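Local coordinates for Agap007691-pb (Anopheles gambiae, PDB 5C98), which is a serpin-family protein of unknown function that may act as an inhibitor of serine endopeptidases, at residues L240-Y245 with P353-I358. Sequence-based numbering, arbitrary orientation.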
loop_
_atom_site.group_PDB
_atom_site.type_symbol
_atom_site.label_atom_id
_atom_site.label_comp_id
_atom_site.label_asym_id
_atom_site.label_seq_id
_atom_site.Cartn_x
_atom_site.Cartn_y
_atom_site.Cartn_z
ATOM N N LEU A 240 7.889 -4.270 10.142
ATOM C CA LEU A 240 9.078 -3.593 10.623
ATOM C C LEU A 240 8.688 -2.189 11.049
ATOM O O LEU A 240 8.050 -1.453 10.295
ATOM C CB LEU A 240 10.115 -3.565 9.503
ATOM C CG LEU A 240 11.570 -3.267 9.850
ATOM C CD1 LEU A 240 12.184 -4.370 10.667
ATOM C CD2 LEU A 240 12.361 -3.030 8.577
ATOM N N VAL A 241 9.058 -1.825 12.273
ATOM C CA VAL A 241 8.741 -0.515 12.821
ATOM C C VAL A 241 10.048 0.218 13.028
ATOM O O VAL A 241 10.953 -0.295 13.701
ATOM C CB VAL A 241 7.959 -0.588 14.134
ATOM C CG1 VAL A 241 7.590 0.807 14.609
ATOM C CG2 VAL A 241 6.706 -1.432 13.966
ATOM N N LEU A 242 10.150 1.399 12.448
ATOM C CA LEU A 242 11.341 2.247 12.545
ATOM C C LEU A 242 10.979 3.454 13.396
ATOM O O LEU A 242 10.148 4.285 12.994
ATOM C CB LEU A 242 11.813 2.693 11.166
ATOM C CG LEU A 242 11.973 1.617 10.100
ATOM C CD1 LEU A 242 12.582 2.222 8.831
ATOM C CD2 LEU A 242 12.796 0.465 10.595
ATOM N N LEU A 243 11.610 3.560 14.560
ATOM C CA LEU A 243 11.329 4.619 15.519
ATOM C C LEU A 243 12.540 5.532 15.599
ATOM O O LEU A 243 13.593 5.119 16.111
ATOM C CB LEU A 243 11.046 3.985 16.882
ATOM C CG LEU A 243 10.799 4.933 18.041
ATOM C CD1 LEU A 243 9.511 5.713 17.871
ATOM C CD2 LEU A 243 10.753 4.151 19.366
ATOM N N PRO A 244 12.452 6.754 15.110
ATOM C CA PRO A 244 13.612 7.647 15.133
ATOM C C PRO A 244 14.157 7.837 16.535
ATOM O O PRO A 244 13.403 7.901 17.508
ATOM C CB PRO A 244 13.063 8.963 14.572
ATOM C CG PRO A 244 11.888 8.554 13.724
ATOM C CD PRO A 244 11.283 7.372 14.447
ATOM N N TYR A 245 15.475 7.949 16.641
ATOM C CA TYR A 245 16.061 8.321 17.913
ATOM C C TYR A 245 15.530 9.690 18.332
ATOM O O TYR A 245 15.118 10.500 17.500
ATOM C CB TYR A 245 17.578 8.462 17.764
ATOM C CG TYR A 245 18.345 7.176 17.498
ATOM C CD1 TYR A 245 17.793 5.941 17.762
ATOM C CD2 TYR A 245 19.652 7.222 17.062
ATOM C CE1 TYR A 245 18.509 4.774 17.541
ATOM C CE2 TYR A 245 20.372 6.083 16.845
ATOM C CZ TYR A 245 19.804 4.860 17.099
ATOM O OH TYR A 245 20.526 3.694 16.881
ATOM N N PRO A 353 6.277 9.732 16.333
ATOM C CA PRO A 353 5.962 9.253 14.984
ATOM C C PRO A 353 6.940 8.218 14.485
ATOM O O PRO A 353 8.159 8.336 14.670
ATOM C CB PRO A 353 6.017 10.525 14.137
ATOM C CG PRO A 353 5.574 11.592 15.126
ATOM C CD PRO A 353 6.212 11.204 16.421
ATOM N N PHE A 354 6.401 7.209 13.808
ATOM C CA PHE A 354 7.211 6.111 13.325
ATOM C C PHE A 354 6.763 5.715 11.927
ATOM O O PHE A 354 5.650 6.036 11.488
ATOM C CB PHE A 354 7.157 4.909 14.288
ATOM C CG PHE A 354 5.767 4.356 14.541
ATOM C CD1 PHE A 354 5.191 3.432 13.706
ATOM C CD2 PHE A 354 5.058 4.763 15.654
ATOM C CE1 PHE A 354 3.899 2.932 13.992
ATOM C CE2 PHE A 354 3.783 4.280 15.948
ATOM C CZ PHE A 354 3.213 3.351 15.123
ATOM N N MET A 355 7.655 5.028 11.232
ATOM C CA MET A 355 7.395 4.439 9.929
ATOM C C MET A 355 7.236 2.929 10.102
ATOM O O MET A 355 7.858 2.314 10.980
ATOM C CB MET A 355 8.574 4.733 8.978
ATOM C CG MET A 355 8.517 4.061 7.615
ATOM S SD MET A 355 9.971 4.640 6.676
ATOM C CE MET A 355 9.697 3.752 5.146
ATOM N N PHE A 356 6.400 2.327 9.256
ATOM C CA PHE A 356 6.236 0.885 9.266
ATOM C C PHE A 356 6.331 0.331 7.852
ATOM O O PHE A 356 6.002 1.003 6.874
ATOM C CB PHE A 356 4.911 0.467 9.941
ATOM C CG PHE A 356 3.689 0.998 9.276
ATOM C CD1 PHE A 356 3.135 0.363 8.186
ATOM C CD2 PHE A 356 3.072 2.136 9.773
ATOM C CE1 PHE A 356 1.980 0.885 7.572
ATOM C CE2 PHE A 356 1.927 2.642 9.181
ATOM C CZ PHE A 356 1.388 2.030 8.086
ATOM N N LEU A 357 6.796 -0.908 7.747
ATOM C CA LEU A 357 6.896 -1.631 6.479
ATOM C C LEU A 357 6.336 -3.023 6.697
ATOM O O LEU A 357 6.808 -3.748 7.580
ATOM C CB LEU A 357 8.345 -1.743 5.985
ATOM C CG LEU A 357 9.041 -0.403 5.794
ATOM C CD1 LEU A 357 9.763 0.011 7.086
ATOM C CD2 LEU A 357 10.006 -0.502 4.681
ATOM N N ILE A 358 5.325 -3.396 5.916
ATOM C CA ILE A 358 4.769 -4.737 5.977
ATOM C C ILE A 358 5.486 -5.565 4.930
ATOM O O ILE A 358 5.446 -5.232 3.736
ATOM C CB ILE A 358 3.257 -4.735 5.689
ATOM C CG1 ILE A 358 2.546 -3.712 6.578
ATOM C CG2 ILE A 358 2.672 -6.150 5.801
ATOM C CD1 ILE A 358 2.672 -4.014 8.086
#
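Two neighbouring antiparallel strands of the serpin sheet B, 237-244 and 354-360, pair here through L240 with L357 and L242 with M355. Each of these pairs is joined by two backbone hydrogen bonds. L242 N to M355 O (2.9 Å) is almost straight, at 177° about the hydrogen. L240 N to L357 O (2.8 Å) is more bent, at 154°. Between them V241 and F356 form a non-hydrogen-bonded pair, where F356 CA comes 3.1 Å from L240 O in a CA-H...O contact.

On one face L240, L242, M355 and L357 form an apolar patch. L242 CD1 touches L357 CD1 at 4.0 Å and M355 SD at 4.2 Å. L242 and M355 run side by side, and the extended M355 chain leads off from segment 240-245. M355 also packs on L250 of helix 250-256. On the other face V241 CG1 meets F354 CD1 obliquely at 3.7 Å. The F354 ring reaches it with CG between the backbone N and the carbonyl carbon (chi1 58°), and also makes an edge-to-face contact with F281. Strands 224-230 and 366-372 flank the pair, so both strands are interior to a buried antiparallel sheet, as in the hydrophobic core of the serpin fold.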